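Long-range contacts in putative TetR-family transcriptional regulator (Streptomyces coelicolor, PDB 2HXO), which probably binds DNA through a helix-turn-helix motif and regulates transcription as a member of the TetR family: residues A95-D100 and D214-L219; I128-G133 and S150-M154; Q88-R92 and I222-L226; V187-E192 and A206-R210; W99-E103 and A160-A165. All blocks are in the same frame, centred on the assembly; numbering follows the deposited sequence.

Contact 1: residues A95-D100 and D214-L219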
# COMPACT_ATOMS: atom_id res chain seq x y z
N ALA A 95 -2.53 10.73 9.51
CA ALA A 95 -1.94 9.43 9.21
C ALA A 95 -2.09 8.42 10.35
O ALA A 95 -2.40 7.24 10.11
CB ALA A 95 -0.46 9.62 8.85
N LEU A 96 -1.87 8.85 11.59
CA LEU A 96 -2.03 7.95 12.73
C LEU A 96 -3.49 7.55 12.89
O LEU A 96 -3.79 6.41 13.25
CB LEU A 96 -1.54 8.60 14.02
CG LEU A 96 -0.03 8.75 14.10
CD1 LEU A 96 0.35 9.45 15.40
CD2 LEU A 96 0.63 7.37 13.99
N GLY A 97 -4.39 8.49 12.62
CA GLY A 97 -5.81 8.18 12.70
C GLY A 97 -6.08 7.05 11.73
O GLY A 97 -6.75 6.08 12.07
N LEU A 98 -5.54 7.15 10.51
CA LEU A 98 -5.76 6.09 9.52
C LEU A 98 -5.06 4.80 9.94
O LEU A 98 -5.63 3.72 9.83
CB LEU A 98 -5.26 6.55 8.14
CG LEU A 98 -6.13 7.61 7.46
CD1 LEU A 98 -5.51 8.03 6.15
CD2 LEU A 98 -7.55 7.05 7.24
N TRP A 99 -3.82 4.91 10.41
CA TRP A 99 -3.06 3.74 10.84
C TRP A 99 -3.78 2.99 11.96
O TRP A 99 -3.95 1.77 11.90
CB TRP A 99 -1.67 4.17 11.32
CG TRP A 99 -0.92 3.08 12.05
CD1 TRP A 99 -1.05 2.73 13.37
CD2 TRP A 99 0.11 2.23 11.51
NE1 TRP A 99 -0.16 1.73 13.69
CE2 TRP A 99 0.56 1.41 12.56
CE3 TRP A 99 0.69 2.09 10.25
CZ2 TRP A 99 1.58 0.46 12.39
CZ3 TRP A 99 1.70 1.15 10.07
CH2 TRP A 99 2.13 0.35 11.14
N ASP A 100 -4.21 3.72 13.00
CA ASP A 100 -4.90 3.10 14.11
C ASP A 100 -6.26 2.52 13.70
O ASP A 100 -6.67 1.47 14.19
CB ASP A 100 -5.10 4.10 15.25
CG ASP A 100 -3.78 4.49 15.92
OD1 ASP A 100 -2.81 3.71 15.82
OD2 ASP A 100 -3.72 5.57 16.55
N ASP A 214 6.57 -0.95 14.40
CA ASP A 214 5.91 -0.58 13.16
C ASP A 214 5.36 0.85 13.21
O ASP A 214 5.57 1.63 12.28
CB ASP A 214 4.76 -1.56 12.88
CG ASP A 214 5.23 -3.00 12.77
OD1 ASP A 214 5.93 -3.33 11.79
OD2 ASP A 214 4.90 -3.80 13.68
N ARG A 215 4.67 1.18 14.29
CA ARG A 215 4.07 2.49 14.47
C ARG A 215 5.09 3.62 14.34
O ARG A 215 4.83 4.63 13.66
CB ARG A 215 3.37 2.56 15.83
CG ARG A 215 2.45 3.77 16.07
CD ARG A 215 1.44 3.43 17.17
NE ARG A 215 0.25 4.28 17.18
CZ ARG A 215 0.24 5.55 17.58
NH1 ARG A 215 1.37 6.12 17.99
NH2 ARG A 215 -0.89 6.24 17.56
N GLU A 216 6.24 3.46 14.98
CA GLU A 216 7.28 4.47 14.89
C GLU A 216 7.85 4.53 13.48
O GLU A 216 8.20 5.60 12.98
CB GLU A 216 8.39 4.18 15.90
CG GLU A 216 7.96 4.44 17.35
CD GLU A 216 7.29 5.80 17.53
OE1 GLU A 216 7.99 6.83 17.39
OE2 GLU A 216 6.06 5.83 17.79
N GLN A 217 7.95 3.38 12.84
CA GLN A 217 8.45 3.32 11.49
C GLN A 217 7.51 4.17 10.64
O GLN A 217 7.93 5.03 9.86
CB GLN A 217 8.45 1.87 10.98
CG GLN A 217 8.82 1.75 9.51
CD GLN A 217 10.20 2.32 9.24
OE1 GLN A 217 11.17 1.91 9.88
NE2 GLN A 217 10.29 3.27 8.30
N PHE A 218 6.21 3.91 10.80
CA PHE A 218 5.16 4.61 10.10
C PHE A 218 5.34 6.12 10.19
O PHE A 218 5.38 6.81 9.16
CB PHE A 218 3.81 4.21 10.67
CG PHE A 218 2.64 4.83 9.95
CD1 PHE A 218 2.42 4.55 8.60
CD2 PHE A 218 1.77 5.69 10.61
CE1 PHE A 218 1.35 5.13 7.91
CE2 PHE A 218 0.70 6.28 9.93
CZ PHE A 218 0.49 5.99 8.57
N LEU A 219 5.45 6.64 11.41
CA LEU A 219 5.62 8.07 11.64
C LEU A 219 6.92 8.63 11.09
O LEU A 219 6.97 9.79 10.68
CB LEU A 219 5.55 8.39 13.14
CG LEU A 219 4.17 8.30 13.79
CD1 LEU A 219 4.27 8.69 15.26
CD2 LEU A 219 3.20 9.23 13.06
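The rings of Trp99 and Phe218 form an offset stack, with centroids 4.6 Å apart and planes inclined by 30°. The tryptophan CG lies anti to the backbone N (chi1 168°), which carries the indole across to helix 214-230. There Trp99 CE3 sits 3.4 Å from Phe218 CG, near the rim of the phenyl face, and Phe218 CB completes a CH-pi contact over the six-membered ring. Asp214 CB meets the indole at its edge.

The apolar contacts flank this stack. Ala95 CB packs on Phe218 CE2 at 3.7 Å, while Leu96 and Leu219 cross at about a right angle, their CD2 methyls a tight 3.3 Å apart.

The polar contact lies at the partly exposed margin. Arg215 NH2 donates to the syn lone pair of Asp100 OD2 at 3.1 Å, and that oxygen lies in the guanidinium plane; the bond from Arg215 NE to Asp100 OD1, at 3.4 Å, is weak. With carboxylate and guanidinium nearly coplanar, the pair holds the guanidinium flat, with Leu96 CD2 over one face.

The local axes run 146° apart, an antiparallel helix pairing within the all-helical C-terminal domain of TetR-family regulators.

Contact 2: residues I128-G133 and S150-M154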
# COMPACT_ATOMS: atom_id res chain seq x y z
N ILE A 128 -10.09 12.77 2.96
CA ILE A 128 -8.71 12.54 3.37
C ILE A 128 -7.87 13.54 2.61
O ILE A 128 -6.99 14.18 3.16
CB ILE A 128 -8.19 11.13 2.97
CG1 ILE A 128 -9.08 10.05 3.56
CG2 ILE A 128 -6.76 10.98 3.45
CD1 ILE A 128 -9.26 10.18 5.05
N PHE A 129 -8.15 13.66 1.32
CA PHE A 129 -7.41 14.59 0.49
C PHE A 129 -7.56 16.03 0.93
O PHE A 129 -6.62 16.81 0.84
CB PHE A 129 -7.80 14.42 -0.98
CG PHE A 129 -6.85 13.54 -1.74
CD1 PHE A 129 -7.05 12.15 -1.78
CD2 PHE A 129 -5.73 14.07 -2.36
CE1 PHE A 129 -6.13 11.31 -2.42
CE2 PHE A 129 -4.80 13.25 -3.00
CZ PHE A 129 -5.00 11.86 -3.03
N GLU A 130 -8.75 16.40 1.41
CA GLU A 130 -8.96 17.76 1.89
C GLU A 130 -8.11 17.98 3.15
O GLU A 130 -7.49 19.01 3.31
CB GLU A 130 -10.43 17.98 2.21
CG GLU A 130 -10.81 19.41 2.58
CD GLU A 130 -10.69 20.39 1.42
OE1 GLU A 130 -10.82 19.98 0.25
OE2 GLU A 130 -10.49 21.60 1.67
N SER A 131 -8.10 16.98 4.03
CA SER A 131 -7.34 17.05 5.27
C SER A 131 -5.85 17.23 5.01
O SER A 131 -5.21 18.08 5.63
CB SER A 131 -7.55 15.77 6.09
OG SER A 131 -8.92 15.57 6.38
N LEU A 132 -5.29 16.42 4.12
CA LEU A 132 -3.88 16.49 3.79
C LEU A 132 -3.55 17.77 3.01
O LEU A 132 -2.59 18.47 3.33
CB LEU A 132 -3.45 15.26 3.00
CG LEU A 132 -3.69 13.90 3.68
CD1 LEU A 132 -3.39 12.76 2.68
CD2 LEU A 132 -2.81 13.78 4.90
N GLY A 133 -4.37 18.06 1.99
CA GLY A 133 -4.15 19.23 1.15
C GLY A 133 -4.00 20.57 1.86
O GLY A 133 -3.07 21.34 1.56
N SER A 150 0.02 15.85 -1.99
CA SER A 150 -1.07 15.19 -1.28
C SER A 150 -1.20 13.72 -1.60
O SER A 150 -1.42 12.90 -0.70
CB SER A 150 -2.39 15.90 -1.58
OG SER A 150 -2.35 17.22 -1.06
N SER A 151 -1.09 13.39 -2.89
CA SER A 151 -1.19 12.01 -3.36
C SER A 151 -0.05 11.17 -2.83
O SER A 151 -0.25 9.99 -2.53
CB SER A 151 -1.18 11.94 -4.89
OG SER A 151 -2.37 12.47 -5.43
N ALA A 152 1.14 11.76 -2.74
CA ALA A 152 2.29 11.03 -2.22
C ALA A 152 2.05 10.65 -0.77
O ALA A 152 2.30 9.50 -0.38
CB ALA A 152 3.57 11.88 -2.34
N LEU A 153 1.58 11.60 0.04
CA LEU A 153 1.30 11.31 1.45
C LEU A 153 0.30 10.15 1.50
O LEU A 153 0.52 9.15 2.20
CB LEU A 153 0.74 12.54 2.15
CG LEU A 153 1.81 13.59 2.41
CD1 LEU A 153 1.18 14.95 2.70
CD2 LEU A 153 2.70 13.11 3.55
N MSE A 154 -0.77 10.27 0.73
CA MSE A 154 -1.79 9.23 0.68
C MSE A 154 -1.23 7.85 0.31
O MSE A 154 -1.48 6.86 1.00
CB MSE A 154 -2.86 9.61 -0.33
CG MSE A 154 -3.83 8.51 -0.56
SE MSE A 154 -4.96 8.33 0.97
CE MSE A 154 -6.27 9.64 0.43
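Met154, present as selenomethionine, has CG anti to the backbone N (chi1 172°), and its chain then bends at both following torsions, so that the CE methyl ends between Ile128 and Phe129. Phe129 meets it with chi1 at -96°, away from the usual staggered values. Met154 CE lies 3.3 Å from Phe129 CE1 and an equal 3.3 Å from Ile128 CG2, both tight contacts, and the methionine chain crosses each partner at about a right angle.

At the far end of the ring, Ser151 OG approaches the edge, 3.5 Å from Phe129 CE2, while its hydrogen bond goes to Phe147 O. Ser150 OG, bonded to Trp146 O, also touches Gly133 CA at 3.5 Å, at the place where the two backbones are nearest. Leu132 CD1 rests 4.2 Å from Leu153 CB. Cutting Phe129 back to an alanine would probably open a gap beside Met154 CE, leaving that methyl with Ile128 alone of the two and freer to turn.

The axes of segments 128-133 and 150-154, on helices 124-138 and 146-166, make an angle of 115°. Leu153 continues the packing onto helix 214-230 and onto Val91 of helix 87-104, while Ser150 packs on Phe201 and Ser151 on Gln217, both of the second subunit.

Contact 3: residues Q88-R92 and I222-L226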
# COMPACT_ATOMS: atom_id res chain seq x y z
N GLN A 88 2.78 19.89 9.69
CA GLN A 88 3.39 18.58 9.72
C GLN A 88 2.78 17.67 10.79
O GLN A 88 2.57 16.47 10.53
CB GLN A 88 4.91 18.70 9.90
CG GLN A 88 5.64 19.16 8.63
CD GLN A 88 5.70 20.68 8.44
OE1 GLN A 88 4.86 21.43 8.97
NE2 GLN A 88 6.69 21.14 7.67
N ASP A 89 2.50 18.23 11.97
CA ASP A 89 1.89 17.49 13.06
C ASP A 89 0.49 17.08 12.65
O ASP A 89 0.07 15.95 12.92
CB ASP A 89 1.76 18.34 14.33
CG ASP A 89 3.09 18.71 14.91
OD1 ASP A 89 3.93 17.82 15.05
OD2 ASP A 89 3.29 19.90 15.23
N ALA A 90 -0.23 18.01 12.04
CA ALA A 90 -1.59 17.74 11.61
C ALA A 90 -1.59 16.57 10.62
O ALA A 90 -2.43 15.67 10.70
CB ALA A 90 -2.20 18.99 10.99
N VAL A 91 -0.64 16.56 9.69
CA VAL A 91 -0.58 15.46 8.74
C VAL A 91 -0.32 14.15 9.49
O VAL A 91 -0.89 13.11 9.16
CB VAL A 91 0.52 15.69 7.67
CG1 VAL A 91 0.79 14.42 6.92
CG2 VAL A 91 0.08 16.79 6.72
N ARG A 92 0.55 14.19 10.50
CA ARG A 92 0.82 13.00 11.30
C ARG A 92 -0.43 12.51 12.02
O ARG A 92 -0.65 11.30 12.12
CB ARG A 92 1.92 13.27 12.31
CG ARG A 92 3.29 13.36 11.69
CD ARG A 92 4.34 13.61 12.78
NE ARG A 92 5.59 14.00 12.16
CZ ARG A 92 6.01 15.25 12.05
NH1 ARG A 92 5.29 16.25 12.54
NH2 ARG A 92 7.13 15.50 11.39
N ILE A 222 6.45 8.94 7.22
CA ILE A 222 5.60 10.08 6.88
C ILE A 222 6.43 11.35 7.06
O ILE A 222 6.37 12.26 6.22
CB ILE A 222 4.31 10.09 7.77
CG1 ILE A 222 3.21 10.91 7.09
CG2 ILE A 222 4.58 10.71 9.13
CD1 ILE A 222 2.70 10.32 5.79
N THR A 223 7.23 11.41 8.12
CA THR A 223 8.08 12.58 8.38
C THR A 223 9.10 12.77 7.25
O THR A 223 9.41 13.91 6.84
CB THR A 223 8.77 12.43 9.75
OG1 THR A 223 7.75 12.43 10.76
CG2 THR A 223 9.74 13.56 10.01
N LEU A 224 9.61 11.66 6.74
CA LEU A 224 10.56 11.67 5.62
C LEU A 224 9.87 12.27 4.38
O LEU A 224 10.44 13.10 3.68
CB LEU A 224 10.99 10.23 5.32
CG LEU A 224 12.47 9.87 5.25
CD1 LEU A 224 13.31 10.76 6.14
CD2 LEU A 224 12.60 8.40 5.63
N VAL A 225 8.63 11.86 4.12
CA VAL A 225 7.90 12.41 2.98
C VAL A 225 7.64 13.90 3.21
O VAL A 225 7.82 14.71 2.30
CB VAL A 225 6.54 11.68 2.76
CG1 VAL A 225 5.84 12.27 1.54
CG2 VAL A 225 6.77 10.19 2.55
N LEU A 226 7.21 14.25 4.42
CA LEU A 226 6.93 15.66 4.76
C LEU A 226 8.17 16.53 4.59
O LEU A 226 8.07 17.66 4.16
CB LEU A 226 6.40 15.77 6.20
CG LEU A 226 4.98 15.22 6.41
CD1 LEU A 226 4.70 15.05 7.90
CD2 LEU A 226 3.97 16.15 5.74
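The guanidinium of Arg92 is the flat group here: Leu226 CD1 lies over one face, 4.2 Å above the plane and toward its rim, and Thr223 OG1 stands at the edge. The grip on Thr223 is side-on, two nitrogens to one oxygen. Arg92 NE donates to Thr223 OG1 at 3.0 Å with an N-H...O angle of 158°. Arg92 NH2 donates to the same Thr223 OG1 at 3.2 Å, less straight, and the oxygen lies in the guanidinium plane for both. Thr223 OG1 is also bonded to Leu219 O. Arg92 NH1, the nitrogen not used by Thr223, forms a salt bridge with Asp89 OD1 at 3.3 Å, one turn back, which helps fix the rotation of the group. A leucine in place of Arg92 would probably leave Asp89 without its cation and Thr223 without its link across the helices.

Nearer the backbone of Arg92 the contact is apolar. Arg92 CG passes Ile222 CG2 at 3.9 Å, and Val91 CG1 slides past Leu226 CD2 at 3.8 Å.

The axes of segments 88-92 and 222-226 run 142° apart. Ile222 continues onto Leu153, Tyr156 and Ile157 of helix 146-166, Val91 touches Gln135 of helix 124-138, and Val225 packs on Val225 of the second subunit.

Contact 4: residues V187-E192 and A206-R210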
# COMPACT_ATOMS: atom_id res chain seq x y z
N VAL A 187 12.23 -13.19 11.42
CA VAL A 187 12.82 -12.50 10.28
C VAL A 187 14.26 -12.12 10.60
O VAL A 187 15.17 -12.36 9.81
CB VAL A 187 12.04 -11.20 9.93
CG1 VAL A 187 12.78 -10.43 8.85
CG2 VAL A 187 10.63 -11.53 9.48
N SER A 188 14.45 -11.51 11.76
CA SER A 188 15.76 -11.07 12.20
C SER A 188 16.80 -12.19 12.14
O SER A 188 17.88 -12.02 11.56
CB SER A 188 15.69 -10.51 13.62
OG SER A 188 16.94 -10.00 14.03
N THR A 189 16.48 -13.34 12.72
CA THR A 189 17.43 -14.45 12.70
C THR A 189 17.57 -15.02 11.30
O THR A 189 18.68 -15.30 10.85
CB THR A 189 17.05 -15.56 13.71
OG1 THR A 189 15.64 -15.81 13.66
CG2 THR A 189 17.41 -15.14 15.12
N ALA A 190 16.45 -15.19 10.61
CA ALA A 190 16.48 -15.72 9.24
C ALA A 190 17.42 -14.90 8.36
O ALA A 190 18.20 -15.45 7.59
CB ALA A 190 15.08 -15.74 8.65
N TRP A 191 17.33 -13.57 8.48
CA TRP A 191 18.17 -12.67 7.69
C TRP A 191 19.63 -12.78 8.10
O TRP A 191 20.53 -12.70 7.27
CB TRP A 191 17.69 -11.22 7.83
CG TRP A 191 16.47 -10.92 7.00
CD1 TRP A 191 15.66 -11.82 6.38
CD2 TRP A 191 15.93 -9.62 6.69
NE1 TRP A 191 14.66 -11.18 5.71
CE2 TRP A 191 14.79 -9.83 5.88
CE3 TRP A 191 16.30 -8.31 7.03
CZ2 TRP A 191 14.01 -8.77 5.39
CZ3 TRP A 191 15.52 -7.25 6.54
CH2 TRP A 191 14.39 -7.49 5.73
N GLU A 192 19.85 -12.96 9.40
CA GLU A 192 21.20 -13.11 9.94
C GLU A 192 21.87 -14.37 9.40
O GLU A 192 23.03 -14.63 9.69
CB GLU A 192 21.16 -13.14 11.48
CG GLU A 192 21.04 -11.76 12.10
CD GLU A 192 20.79 -11.79 13.59
OE1 GLU A 192 20.92 -10.72 14.22
OE2 GLU A 192 20.47 -12.87 14.13
N ALA A 206 20.33 -6.44 9.95
CA ALA A 206 19.59 -7.63 10.36
C ALA A 206 19.00 -7.59 11.77
O ALA A 206 17.79 -7.75 11.95
CB ALA A 206 20.47 -8.87 10.21
N ASP A 207 19.85 -7.39 12.76
CA ASP A 207 19.42 -7.35 14.16
C ASP A 207 18.37 -6.29 14.46
O ASP A 207 17.50 -6.50 15.32
CB ASP A 207 20.64 -7.15 15.07
CG ASP A 207 21.53 -6.01 14.61
OD1 ASP A 207 22.64 -5.85 15.15
OD2 ASP A 207 21.12 -5.26 13.69
N GLN A 208 18.44 -5.16 13.77
CA GLN A 208 17.49 -4.07 13.98
C GLN A 208 16.06 -4.48 13.66
O GLN A 208 15.12 -3.77 14.03
CB GLN A 208 17.88 -2.86 13.14
CG GLN A 208 19.16 -2.18 13.60
CD GLN A 208 19.60 -1.07 12.68
OE1 GLN A 208 18.86 -0.12 12.42
NE2 GLN A 208 20.82 -1.17 12.17
N VAL A 209 15.88 -5.61 12.98
CA VAL A 209 14.54 -6.07 12.65
C VAL A 209 13.79 -6.40 13.93
O VAL A 209 12.61 -6.06 14.09
CB VAL A 209 14.57 -7.35 11.77
CG1 VAL A 209 13.14 -7.82 11.51
CG2 VAL A 209 15.29 -7.08 10.46
N ARG A 210 14.49 -7.08 14.84
CA ARG A 210 13.94 -7.49 16.13
C ARG A 210 13.68 -6.28 17.00
O ARG A 210 14.58 -5.47 17.24
CB ARG A 210 14.93 -8.43 16.83
CG ARG A 210 14.34 -9.32 17.92
CD ARG A 210 15.37 -10.37 18.35
NE ARG A 210 15.96 -11.04 17.18
CZ ARG A 210 17.01 -11.85 17.23
NH1 ARG A 210 17.59 -12.12 18.39
NH2 ARG A 210 17.48 -12.39 16.11
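A turn following helix 200-205 packs against the last turns of helix 182-191 through Ser188, whose CA is 5.2 Å from the CA of Val209. The serine hydroxyl lies anti to its own backbone N (chi1 -176°), a setting that directs it at the turn. Ser188 OG donates to Ala206 O at 3.2 Å, arriving above the carbonyl plane and not on a lone pair. From the opposite face of that plane Val209 N reaches Ala206 O at 3.0 Å, a bond three residues along that makes 206-209 a beta-turn. The carbonyl oxygen of Ala206, a buried residue, thus serves both the turn and the helix it rests on.

Val209 carries the apolar part of the contact. Its CG1 meets Val187 CG1 at 3.7 Å, and its CG2 meets Trp191 CE3 at 3.8 Å, each side chain crossing the valine at about a right angle. Beside it, Ala206 CB touches Glu192 CG at 3.5 Å.

The contact is centred about 27 Å from the centre of the chain, in a part of the C-terminal domain that reaches the second subunit: Trp191 meets the ring of Phe129 of that subunit, and Val187 packs on its Pro120.

At the exposed margin Arg210 NH2 gives Ser188 OG a weak hydrogen bond, its N-H...O angle only 129°, and faces Glu192 OE2 in a long salt bridge of 3.6 Å. Its NE pairs with Asp185 in a further salt bridge.

Contact 5: residues W99-E103 and A160-A165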
# COMPACT_ATOMS: atom_id res chain seq x y z
N TRP A 99 -3.82 4.91 10.41
CA TRP A 99 -3.06 3.74 10.84
C TRP A 99 -3.78 2.99 11.96
O TRP A 99 -3.95 1.77 11.90
CB TRP A 99 -1.67 4.17 11.32
CG TRP A 99 -0.92 3.08 12.05
CD1 TRP A 99 -1.05 2.73 13.37
CD2 TRP A 99 0.11 2.23 11.51
NE1 TRP A 99 -0.16 1.73 13.69
CE2 TRP A 99 0.56 1.41 12.56
CE3 TRP A 99 0.69 2.09 10.25
CZ2 TRP A 99 1.58 0.46 12.39
CZ3 TRP A 99 1.70 1.15 10.07
CH2 TRP A 99 2.13 0.35 11.14
N ASP A 100 -4.21 3.72 13.00
CA ASP A 100 -4.90 3.10 14.11
C ASP A 100 -6.26 2.52 13.70
O ASP A 100 -6.67 1.47 14.19
CB ASP A 100 -5.10 4.10 15.25
CG ASP A 100 -3.78 4.49 15.92
OD1 ASP A 100 -2.81 3.71 15.82
OD2 ASP A 100 -3.72 5.57 16.55
N ALA A 101 -6.94 3.21 12.79
CA ALA A 101 -8.24 2.72 12.33
C ALA A 101 -8.10 1.40 11.57
O ALA A 101 -8.87 0.47 11.79
CB ALA A 101 -8.92 3.78 11.45
N THR A 102 -7.12 1.30 10.66
CA THR A 102 -6.96 0.07 9.90
C THR A 102 -6.46 -1.06 10.80
O THR A 102 -6.51 -2.24 10.45
CB THR A 102 -5.98 0.25 8.73
OG1 THR A 102 -4.65 0.34 9.23
CG2 THR A 102 -6.31 1.52 7.95
N GLU A 103 -5.99 -0.67 11.98
CA GLU A 103 -5.47 -1.62 12.95
C GLU A 103 -6.63 -2.16 13.77
O GLU A 103 -6.67 -3.35 14.13
CB GLU A 103 -4.44 -0.91 13.83
CG GLU A 103 -3.90 -1.72 14.99
CD GLU A 103 -2.49 -1.28 15.37
OE1 GLU A 103 -1.54 -1.71 14.68
OE2 GLU A 103 -2.35 -0.50 16.35
N ALA A 160 2.07 1.73 4.02
CA ALA A 160 2.54 1.32 5.34
C ALA A 160 1.37 0.76 6.15
O ALA A 160 1.46 -0.33 6.72
CB ALA A 160 3.19 2.49 6.07
N ALA A 161 0.25 1.48 6.18
CA ALA A 161 -0.92 1.01 6.92
C ALA A 161 -1.46 -0.29 6.32
O ALA A 161 -1.90 -1.19 7.04
CB ALA A 161 -2.02 2.08 6.92
N GLY A 162 -1.42 -0.39 4.99
CA GLY A 162 -1.89 -1.59 4.32
C GLY A 162 -1.09 -2.80 4.75
O GLY A 162 -1.66 -3.85 5.05
N GLN A 163 0.23 -2.65 4.79
CA GLN A 163 1.10 -3.74 5.20
C GLN A 163 0.87 -4.05 6.67
O GLN A 163 0.88 -5.21 7.09
CB GLN A 163 2.57 -3.36 4.96
CG GLN A 163 3.56 -4.52 5.07
CD GLN A 163 3.16 -5.72 4.22
OE1 GLN A 163 2.60 -5.58 3.13
NE2 GLN A 163 3.46 -6.92 4.71
N ASN A 164 0.66 -3.01 7.47
CA ASN A 164 0.40 -3.18 8.89
C ASN A 164 -0.85 -4.04 9.11
O ASN A 164 -0.87 -4.92 9.97
CB ASN A 164 0.22 -1.82 9.56
CG ASN A 164 -0.30 -1.94 10.98
OD1 ASN A 164 0.34 -2.54 11.83
ND2 ASN A 164 -1.48 -1.38 11.23
N ALA A 165 -1.90 -3.78 8.33
CA ALA A 165 -3.14 -4.55 8.44
C ALA A 165 -2.86 -6.03 8.18
O ALA A 165 -3.42 -6.90 8.85
CB ALA A 165 -4.17 -4.03 7.46
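Asn164 lays its side chain over the indole of Trp99, on the face opposite to Phe218, where segments 99-103 and 160-165 of helices 87-104 and 146-166 run nearly parallel in the all-helical C-terminal domain. The local axes are 24° apart and approach to 9.1 Å. Small residues permit this closeness: the CA atoms of Trp99 and Ala161 are only 5.2 Å apart.

Asn164 CB starts over the outer rim of the six-membered ring, 3.3 Å from Trp99 CH2, and CG lies anti to the backbone N (chi1 169°), which sends the amide inward across the indole rather than along its own helix. Asn164 CG is likewise close to CH2, and from there the group divides. Asn164 OD1, on the same side of the ring plane, falls just outside the rim, 3.3 Å from Trp99 CZ2, whereas ND2 moves over the centre of the indole, 3.6 Å above its plane. With amide and ring planes only 16° apart, the contact is a stack in which the N-H bonds run roughly along the ring instead of pointing into it. Beyond the tip, Asn164 ND2 gives Glu103 OE1 a weak hydrogen bond of 3.5 Å.

Together with the phenylalanine of helix 214-230, the amide encloses the tryptophan between two flat groups. Ala160 O and Ala161 CA approach obliquely near CZ3 and CE3, beside Asn164 CB. Ala160 also packs on His155 of the second subunit, which places this surface close to the dimer interface. Nearby, Thr102 OG1 donates to Trp99 O at 3.1 Å, tilted from the carbonyl plane.

Contacts 1 and 3 are successive levels of one seam between helices 87-104 and 214-230, their centres 11 Å apart, joined where Ala95 CB meets Ile222 CG1 at 4.3 Å. Contact 5, centred 7 Å from contact 1, shares Trp99 with it and brings in helix 146-166; Ala160 CB touches Phe218 CD1 at 3.4 Å. Contact 2 uses an earlier part of that same helix, and Leu153 CD2 reaches Ile222 CD1 of contact 3 at 3.6 Å. Contact 4 adjoins contact 1 in the chain, yet their centres are 22 Å apart. Its centre is 34 Å from that of contact 2 in the same chain, but its Trp191 meets Phe129 of the second subunit.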